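Local coordinates for endo-1,3-beta-glucanase, family GH16 (Zobellia galactanivorans, PDB 4CRQ), which is a laminarinase whose GH16 catalytic module, the part present here, probably hydrolyses internal beta-1,3-glucosidic bonds in laminarin, at residues A[117-122]-A[126-131]; A[86-91]-A[157-162]. The protein carries 1 engineered substitution. All coordinates share one frame; numbering follows the deposited sequence.

Interaction 1: A[117-122]-A[126-131]. Engineered in segment 117-122: S120 (natural residue Glu).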
loop_
_atom_site.group_PDB
_atom_site.type_symbol
_atom_site.label_atom_id
_atom_site.label_comp_id
_atom_site.label_asym_id
_atom_site.label_seq_id
_atom_site.Cartn_x
_atom_site.Cartn_y
_atom_site.Cartn_z
ATOM N N ASP A 117 -0.717 -6.466 1.523
ATOM C CA ASP A 117 -1.222 -5.473 0.575
ATOM C C ASP A 117 -2.720 -5.321 0.834
ATOM O O ASP A 117 -3.499 -6.216 0.506
ATOM C CB ASP A 117 -0.937 -5.891 -0.878
ATOM C CG ASP A 117 0.547 -6.099 -1.141
ATOM O OD1 ASP A 117 1.362 -5.300 -0.641
ATOM O OD2 ASP A 117 0.922 -7.052 -1.851
ATOM N N ILE A 118 -3.105 -4.185 1.435
ATOM C CA ILE A 118 -4.510 -3.937 1.803
ATOM C C ILE A 118 -5.304 -3.584 0.542
ATOM O O ILE A 118 -6.404 -4.108 0.307
ATOM C CB ILE A 118 -4.613 -2.849 2.896
ATOM C CG1 ILE A 118 -3.788 -3.305 4.107
ATOM C CG2 ILE A 118 -6.085 -2.576 3.230
ATOM C CD1 ILE A 118 -3.684 -2.245 5.173
ATOM N N MET A 119 -4.736 -2.689 -0.268
ATOM C CA MET A 119 -5.325 -2.331 -1.543
ATOM C C MET A 119 -4.193 -2.128 -2.543
ATOM O O MET A 119 -3.217 -1.446 -2.220
ATOM C CB MET A 119 -6.156 -1.033 -1.413
ATOM C CG MET A 119 -6.803 -0.529 -2.727
ATOM S SD MET A 119 -5.690 0.245 -3.937
ATOM C CE MET A 119 -5.097 1.693 -3.043
ATOM N N SER A 120 -4.320 -2.725 -3.736
ATOM C CA SER A 120 -3.479 -2.304 -4.873
ATOM C C SER A 120 -4.383 -2.323 -6.117
ATOM O O SER A 120 -5.385 -3.045 -6.174
ATOM C CB SER A 120 -2.213 -3.143 -5.033
ATOM O OG SER A 120 -2.542 -4.477 -5.314
ATOM N N ARG A 121 -4.036 -1.491 -7.097
ATOM C CA ARG A 121 -4.776 -1.436 -8.352
ATOM C C ARG A 121 -3.797 -1.131 -9.462
ATOM O O ARG A 121 -2.798 -0.463 -9.218
ATOM C CB ARG A 121 -5.866 -0.347 -8.288
ATOM C CG ARG A 121 -6.742 -0.273 -9.545
ATOM C CD ARG A 121 -7.538 0.998 -9.556
ATOM N NE ARG A 121 -8.399 1.081 -10.731
ATOM C CZ ARG A 121 -8.748 2.211 -11.328
ATOM N NH1 ARG A 121 -8.294 3.388 -10.874
ATOM N NH2 ARG A 121 -9.554 2.158 -12.390
ATOM N N ILE A 122 -4.091 -1.620 -10.667
ATOM C CA ILE A 122 -3.281 -1.236 -11.831
ATOM C C ILE A 122 -4.125 -0.648 -12.953
ATOM O O ILE A 122 -5.299 -1.051 -13.159
ATOM C CB ILE A 122 -2.424 -2.420 -12.390
ATOM C CG1 ILE A 122 -3.319 -3.634 -12.732
ATOM C CG2 ILE A 122 -1.290 -2.763 -11.416
ATOM C CD1 ILE A 122 -2.664 -4.653 -13.641
ATOM N N LEU A 126 -11.265 -2.230 -13.226
ATOM C CA LEU A 126 -12.423 -1.909 -12.369
ATOM C C LEU A 126 -12.511 -2.906 -11.193
ATOM O O LEU A 126 -13.559 -3.436 -10.844
ATOM C CB LEU A 126 -13.723 -1.736 -13.193
ATOM C CG LEU A 126 -13.771 -0.531 -14.170
ATOM C CD1 LEU A 126 -15.115 -0.518 -14.872
ATOM C CD2 LEU A 126 -13.484 0.834 -13.507
ATOM N N GLN A 127 -11.357 -3.123 -10.590
ATOM C CA GLN A 127 -11.193 -4.008 -9.458
ATOM C C GLN A 127 -9.937 -3.641 -8.708
ATOM O O GLN A 127 -9.017 -3.008 -9.258
ATOM C CB GLN A 127 -11.092 -5.455 -9.912
ATOM C CG GLN A 127 -10.017 -5.685 -10.953
ATOM C CD GLN A 127 -10.091 -7.037 -11.598
ATOM O OE1 GLN A 127 -11.043 -7.804 -11.414
ATOM N NE2 GLN A 127 -9.071 -7.345 -12.375
ATOM N N THR A 128 -9.898 -4.044 -7.448
ATOM C CA THR A 128 -8.723 -3.804 -6.619
ATOM C C THR A 128 -8.341 -5.142 -6.006
ATOM O O THR A 128 -9.160 -6.074 -5.985
ATOM C CB THR A 128 -8.971 -2.751 -5.519
ATOM O OG1 THR A 128 -10.036 -3.195 -4.655
ATOM C CG2 THR A 128 -9.313 -1.348 -6.123
ATOM N N HIS A 129 -7.109 -5.221 -5.506
ATOM C CA HIS A 129 -6.555 -6.459 -4.959
ATOM C C HIS A 129 -6.148 -6.371 -3.516
ATOM O O HIS A 129 -5.916 -5.282 -3.004
ATOM C CB HIS A 129 -5.359 -6.865 -5.790
ATOM C CG HIS A 129 -5.683 -7.156 -7.248
ATOM N ND1 HIS A 129 -5.679 -8.394 -7.749
ATOM C CD2 HIS A 129 -6.030 -6.301 -8.308
ATOM C CE1 HIS A 129 -5.997 -8.352 -9.075
ATOM N NE2 HIS A 129 -6.215 -7.070 -9.407
ATOM N N GLY A 130 -6.065 -7.548 -2.886
ATOM C CA GLY A 130 -5.642 -7.757 -1.504
ATOM C C GLY A 130 -4.782 -8.995 -1.524
ATOM O O GLY A 130 -5.233 -10.050 -1.983
ATOM N N THR A 131 -3.548 -8.881 -1.023
ATOM C CA THR A 131 -2.562 -9.949 -1.156
ATOM C C THR A 131 -1.627 -10.004 0.050
ATOM O O THR A 131 -1.427 -8.984 0.732
ATOM C CB THR A 131 -1.700 -9.684 -2.452
ATOM O OG1 THR A 131 -2.520 -9.137 -3.509
ATOM C CG2 THR A 131 -0.950 -10.944 -2.991
HETATM O O HOH W 1 -6.311 -3.710 -10.274
#

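Interaction 2: A[86-91]-A[157-162]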
loop_
_atom_site.group_PDB
_atom_site.type_symbol
_atom_site.label_atom_id
_atom_site.label_comp_id
_atom_site.label_asym_id
_atom_site.label_seq_id
_atom_site.Cartn_x
_atom_site.Cartn_y
_atom_site.Cartn_z
ATOM N N ILE A 86 -9.968 6.178 0.422
ATOM C CA ILE A 86 -9.135 6.539 -0.740
ATOM C C ILE A 86 -9.949 6.683 -2.022
ATOM O O ILE A 86 -10.852 5.863 -2.277
ATOM C CB ILE A 86 -8.051 5.441 -0.974
ATOM C CG1 ILE A 86 -7.180 5.227 0.282
ATOM C CG2 ILE A 86 -7.116 5.761 -2.161
ATOM C CD1 ILE A 86 -6.163 4.080 0.168
ATOM N N ALA A 87 -9.595 7.693 -2.829
ATOM C CA ALA A 87 -10.157 7.923 -4.173
ATOM C C ALA A 87 -8.964 7.810 -5.123
ATOM O O ALA A 87 -7.913 8.398 -4.878
ATOM C CB ALA A 87 -10.838 9.277 -4.279
ATOM N N LEU A 88 -9.104 7.060 -6.216
ATOM C CA LEU A 88 -7.987 6.743 -7.097
ATOM C C LEU A 88 -8.120 7.298 -8.505
ATOM O O LEU A 88 -9.221 7.329 -9.037
ATOM C CB LEU A 88 -7.890 5.203 -7.217
ATOM C CG LEU A 88 -7.572 4.419 -5.928
ATOM C CD1 LEU A 88 -7.680 2.911 -6.159
ATOM C CD2 LEU A 88 -6.181 4.809 -5.376
ATOM N N PRO A 89 -6.991 7.720 -9.111
ATOM C CA PRO A 89 -7.011 8.203 -10.488
ATOM C C PRO A 89 -6.947 7.005 -11.429
ATOM O O PRO A 89 -6.552 5.932 -10.994
ATOM C CB PRO A 89 -5.729 9.010 -10.587
ATOM C CG PRO A 89 -4.778 8.335 -9.627
ATOM C CD PRO A 89 -5.630 7.784 -8.513
ATOM N N SER A 90 -7.311 7.153 -12.697
ATOM C CA SER A 90 -7.232 6.011 -13.612
ATOM C C SER A 90 -6.322 6.334 -14.785
ATOM O O SER A 90 -6.341 7.466 -15.260
ATOM C CB SER A 90 -8.634 5.599 -14.076
ATOM O OG SER A 90 -9.398 5.048 -12.997
ATOM N N GLY A 91 -5.531 5.366 -15.240
ATOM C CA GLY A 91 -4.680 5.598 -16.402
ATOM C C GLY A 91 -3.699 4.476 -16.541
ATOM O O GLY A 91 -3.182 3.988 -15.514
ATOM N N HIS A 157 -13.630 5.066 -1.509
ATOM C CA HIS A 157 -14.006 3.764 -0.961
ATOM C C HIS A 157 -13.214 3.519 0.290
ATOM O O HIS A 157 -12.148 4.129 0.483
ATOM C CB HIS A 157 -13.766 2.647 -1.966
ATOM C CG HIS A 157 -14.627 2.769 -3.200
ATOM N ND1 HIS A 157 -15.886 2.266 -3.267
ATOM C CD2 HIS A 157 -14.383 3.380 -4.426
ATOM C CE1 HIS A 157 -16.411 2.541 -4.490
ATOM N NE2 HIS A 157 -15.500 3.218 -5.192
ATOM N N ILE A 158 -13.702 2.625 1.140
ATOM C CA ILE A 158 -12.972 2.230 2.352
ATOM C C ILE A 158 -12.236 0.918 2.048
ATOM O O ILE A 158 -12.872 -0.086 1.682
ATOM C CB ILE A 158 -13.910 2.001 3.553
ATOM C CG1 ILE A 158 -14.902 3.188 3.737
ATOM C CG2 ILE A 158 -13.092 1.680 4.821
ATOM C CD1 ILE A 158 -14.297 4.574 3.999
ATOM N N TYR A 159 -10.901 0.927 2.203
ATOM C CA TYR A 159 -10.102 -0.290 1.996
ATOM C C TYR A 159 -9.566 -0.723 3.340
ATOM O O TYR A 159 -8.930 0.097 4.023
ATOM C CB TYR A 159 -8.956 -0.004 1.047
ATOM C CG TYR A 159 -9.461 0.430 -0.314
ATOM C CD1 TYR A 159 -9.884 -0.533 -1.252
ATOM C CD2 TYR A 159 -9.539 1.801 -0.669
ATOM C CE1 TYR A 159 -10.358 -0.149 -2.492
ATOM C CE2 TYR A 159 -10.015 2.194 -1.934
ATOM C CZ TYR A 159 -10.423 1.213 -2.849
ATOM O OH TYR A 159 -10.895 1.521 -4.114
ATOM N N SER A 160 -9.797 -1.984 3.756
ATOM C CA SER A 160 -9.329 -2.388 5.081
ATOM C C SER A 160 -8.936 -3.853 5.119
ATOM O O SER A 160 -9.340 -4.644 4.251
ATOM C CB SER A 160 -10.435 -2.124 6.129
ATOM O OG SER A 160 -11.553 -2.962 5.869
ATOM N N VAL A 161 -8.152 -4.193 6.137
ATOM C CA VAL A 161 -7.922 -5.573 6.508
ATOM C C VAL A 161 -8.238 -5.724 7.970
ATOM O O VAL A 161 -7.971 -4.788 8.736
ATOM C CB VAL A 161 -6.469 -6.082 6.257
ATOM C CG1 VAL A 161 -6.221 -6.243 4.776
ATOM C CG2 VAL A 161 -5.413 -5.208 6.977
ATOM N N GLU A 162 -8.801 -6.863 8.356
ATOM C CA GLU A 162 -8.896 -7.242 9.776
ATOM C C GLU A 162 -7.881 -8.363 9.972
ATOM O O GLU A 162 -7.970 -9.415 9.322
ATOM C CB GLU A 162 -10.284 -7.705 10.175
ATOM C CG GLU A 162 -11.282 -6.579 10.297
ATOM C CD GLU A 162 -12.697 -7.045 10.589
ATOM O OE1 GLU A 162 -12.980 -8.268 10.663
ATOM O OE2 GLU A 162 -13.551 -6.157 10.738
HETATM O O HOH W 2 -11.048 4.206 -4.502
#

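Interaction 1: A[117-122]-A[126-131]
D117 pairs with T131 and S120 with H129 across an antiparallel hairpin whose first strand carries a classic beta bulge. I118 and M119 form the bulge, both facing F98 of strand 94-102. With E115 just before it, the natural chain has the E-x-D-x-x-E signature of GH16 enzymes, D117 being its Asp and position 120 its last Glu. S120 is an engineered residue replacing that Glu, which in relatives acts as the general acid/base.

The tight part is the D117 to S120 end. D117 N bonds to T131 O at 2.7 Å, and T131 N returns a bond to D117 O. S120 O accepts from H129 N at 2.9 Å and also lies at the edge of the H129 ring. Between the two pairs, M119 CA makes a C-H...O contact with H129 O at 3.3 Å. M119 CG touches T128 CB at 4.2 Å.

The other end is looser. L126 is exposed, and water 1 bridges I122 N and Q127 O. The extended R121 chain passes Q127 O with its CG at 3.6 Å. NE of its guanidinium bonds to A125 O.

With chi1 at 63°, S120 OG sits between its own backbone N and carbonyl carbon and lies 3.7 Å from H129 CB.

Interaction 2: A[86-91]-A[157-162]
I86 and H157 form an antiparallel hydrogen-bonded pair, with CA atoms 5.6 Å apart. I86 N donates to H157 O and H157 N to I86 O, both at 3.0 Å. They are the one bridged pair between these segments. Past A87 the chain leaves the strand, while Y159 bonds by backbone to A84 of the same strand.

Y159 carries most of the side-chain contact. With CG anti to its carbonyl carbon (chi1 -62°), its ring reaches back to I86, and the two side chains cross at about a right angle. I86 CB meets ring atom CE2 at 3.9 Å. I86 O lies at the ring edge. L88 comes from the opposite direction and brings CD1 to 4.1 Å from Y159 OH. Water 2 joins Y159 OH, at 2.7 Å, to I86 O, at 2.8 Å. A leucine in place of Y159 would probably leave this water without its hydroxyl partner and open a gap beside I86 and L88. The H157 imidazole is held by D173 through ND1 and by the backbone O of D152 through NE2.

The two strands lie side by side in one layer of the GH16 jelly roll. Strand 80-87 also pairs with strand 220-231, which carries the calcium ligand D225. Strand 156-163 pairs in turn with strand 167-172.

The centres of the two interactions lie about 8 Å apart. Along the chain the order is 86-91, 117-122, 126-131, 157-162, so interaction 1 is nested inside the loop closed by interaction 2. They meet directly: M119 CG packs on Y159 CD1 at 3.4 Å, and I118 CG2 touches the backbone of S160. R121 NH1 probably bonds to S90 OG at 2.9 Å, joining the end of the bulged segment to the loop after strand 80-87. The strand pairings are consistent with the two layers of a jelly-roll sandwich. Interaction 1 then lies in the layer bearing the signature motif, and interaction 2 in the layer behind it, which leads toward the calcium site.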